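Local coordinates for protein putative streptothricin acetyltransferase (Bacillus anthracis, PDB 3PP9) that binds acetyl coenzyme A and, as a putative streptothricin acetyltransferase of the GNAT family, probably transfers the acetyl group to the antibiotic, at residues A[99-104]-A[132-137]. Sequence-based numbering, arbitrary orientation.
Sequences NYAYIE and GNMPGI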
loop_
_atom_site.group_PDB
_atom_site.type_symbol
_atom_site.label_atom_id
_atom_site.label_comp_id
_atom_site.label_asym_id
_atom_site.label_seq_id
_atom_site.Cartn_x
_atom_site.Cartn_y
_atom_site.Cartn_z
ATOM N N ASN A 99 9.896 6.423 3.528
ATOM C CA ASN A 99 10.588 7.689 3.388
ATOM C C ASN A 99 10.312 8.487 2.139
ATOM O O ASN A 99 10.677 9.642 2.092
ATOM C CB ASN A 99 12.094 7.565 3.658
ATOM C CG ASN A 99 12.394 7.214 5.105
ATOM O OD1 ASN A 99 13.327 6.469 5.389
ATOM N ND2 ASN A 99 11.586 7.739 6.027
ATOM N N TYR A 100 9.626 7.926 1.144
ATOM C CA TYR A 100 9.330 8.694 -0.046
ATOM C C TYR A 100 8.177 9.656 0.170
ATOM O O TYR A 100 7.327 9.467 1.043
ATOM C CB TYR A 100 8.900 7.756 -1.203
ATOM C CG TYR A 100 10.001 7.183 -2.065
ATOM C CD1 TYR A 100 11.133 6.619 -1.506
ATOM C CD2 TYR A 100 9.870 7.143 -3.452
ATOM C CE1 TYR A 100 12.135 6.105 -2.302
ATOM C CE2 TYR A 100 10.882 6.602 -4.254
ATOM C CZ TYR A 100 12.005 6.089 -3.659
ATOM O OH TYR A 100 13.046 5.532 -4.384
ATOM N N ALA A 101 8.184 10.723 -0.614
ATOM C CA ALA A 101 7.053 11.628 -0.652
ATOM C C ALA A 101 6.010 10.801 -1.414
ATOM O O ALA A 101 6.359 10.073 -2.348
ATOM C CB ALA A 101 7.387 12.869 -1.410
ATOM N N TYR A 102 4.754 10.910 -1.011
ATOM C CA TYR A 102 3.652 10.163 -1.616
ATOM C C TYR A 102 2.588 11.152 -2.080
ATOM O O TYR A 102 2.101 11.978 -1.305
ATOM C CB TYR A 102 3.070 9.212 -0.554
ATOM C CG TYR A 102 2.010 8.268 -1.044
ATOM C CD1 TYR A 102 0.683 8.668 -1.131
ATOM C CD2 TYR A 102 2.328 6.964 -1.379
ATOM C CE1 TYR A 102 -0.301 7.797 -1.566
ATOM C CE2 TYR A 102 1.342 6.096 -1.845
ATOM C CZ TYR A 102 0.041 6.524 -1.932
ATOM O OH TYR A 102 -0.936 5.656 -2.376
ATOM N N ILE A 103 2.222 11.052 -3.354
ATOM C CA ILE A 103 1.200 11.928 -3.908
ATOM C C ILE A 103 -0.160 11.288 -3.678
ATOM O O ILE A 103 -0.503 10.290 -4.302
ATOM C CB ILE A 103 1.389 12.158 -5.412
ATOM C CG1 ILE A 103 2.771 12.731 -5.726
ATOM C CG2 ILE A 103 0.239 13.067 -5.922
ATOM C CD1 ILE A 103 3.067 12.854 -7.236
ATOM N N GLU A 104 -0.931 11.877 -2.777
ATOM C CA GLU A 104 -2.262 11.398 -2.467
ATOM C C GLU A 104 -3.240 11.781 -3.563
ATOM O O GLU A 104 -4.197 11.036 -3.823
ATOM C CB GLU A 104 -2.742 12.009 -1.165
ATOM C CG GLU A 104 -1.984 11.533 0.059
ATOM C CD GLU A 104 -2.329 10.127 0.485
ATOM O OE1 GLU A 104 -3.266 9.514 -0.063
ATOM O OE2 GLU A 104 -1.656 9.626 1.397
ATOM N N GLY A 132 12.809 17.793 2.771
ATOM C CA GLY A 132 12.555 16.868 3.871
ATOM C C GLY A 132 13.452 15.635 3.873
ATOM O O GLY A 132 13.190 14.684 4.609
ATOM N N ASN A 133 14.485 15.623 3.030
ATOM C CA ASN A 133 15.425 14.508 2.972
ATOM C C ASN A 133 14.806 13.183 2.535
ATOM O O ASN A 133 15.241 12.087 2.933
ATOM C CB ASN A 133 16.126 14.364 4.326
ATOM C CG ASN A 133 16.911 15.605 4.697
ATOM O OD1 ASN A 133 17.622 16.176 3.868
ATOM N ND2 ASN A 133 16.823 16.001 5.957
HETATM N N MSE A 134 13.785 13.311 1.701
HETATM C CA MSE A 134 13.087 12.173 1.140
HETATM C C MSE A 134 13.811 11.797 -0.141
HETATM O O MSE A 134 14.103 12.659 -0.965
HETATM C CB MSE A 134 11.643 12.556 0.895
HETATM C CG MSE A 134 10.876 12.703 2.197
HETATM SE SE MSE A 134 9.071 13.410 1.961
HETATM C CE MSE A 134 9.429 15.244 2.605
ATOM N N PRO A 135 14.073 10.502 -0.334
ATOM C CA PRO A 135 14.836 10.067 -1.498
ATOM C C PRO A 135 14.100 9.928 -2.824
ATOM O O PRO A 135 14.732 9.579 -3.828
ATOM C CB PRO A 135 15.398 8.718 -1.038
ATOM C CG PRO A 135 14.332 8.173 -0.155
ATOM C CD PRO A 135 13.783 9.384 0.580
ATOM N N GLY A 136 12.799 10.202 -2.853
ATOM C CA GLY A 136 12.035 10.106 -4.078
ATOM C C GLY A 136 10.579 10.415 -3.828
ATOM O O GLY A 136 10.206 10.827 -2.722
ATOM N N ILE A 137 9.774 10.222 -4.865
ATOM C CA ILE A 137 8.344 10.463 -4.797
ATOM C C ILE A 137 7.660 9.258 -5.418
ATOM O O ILE A 137 8.180 8.650 -6.348
ATOM C CB ILE A 137 7.909 11.663 -5.627
ATOM C CG1 ILE A 137 8.686 12.918 -5.295
ATOM C CG2 ILE A 137 6.410 11.883 -5.468
ATOM C CD1 ILE A 137 8.286 14.086 -6.188
#
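The ring of Tyr100 lies with one face against the backbone of Gly136, whose CA sits 3.8 Å from the centroid of that ring, offset toward the rim, in a CH-pi contact. On the same side, but out past the rim, Pro135 CG lies 3.7 Å from Tyr100 CE1. Because glycine carries no side chain, the aromatic can settle directly on the main chain. Gly169 of the second subunit also touches Tyr100 and Pro135. Here the parallel pairing begins: Ala101 N donates to Gly136 O over 2.9 Å. Ile137 CA adds a C-H contact to Ala101 O at 3.2 Å. On the sheet face that bears Ala101 and Ile137, the bent selenomethionine Met134 brings SE to within 3.8 Å of Ala101 CB. Further along, Ile137 CG2, held anti to its own backbone N, reaches Ile103 CG1 at 3.7 Å; this end borders the acetyl coenzyme A pocket, the side chain of Ile103 coming within about 4 Å of the bound cofactor (nearest atoms). Asn99 O is buried against Met134 CG and Pro135 CD without a polar partner. The pair illustrates how a beta-alpha-beta crossover closes: a Schellman motif at Asn133 ends helix 117-131, and the chain returns beside strand 101-108 as strand 136-142. That helix packs on Ala101, Ile103, Met134 and Ile137, while strands 86-95 and 178-184 flank the parallel pair on either side.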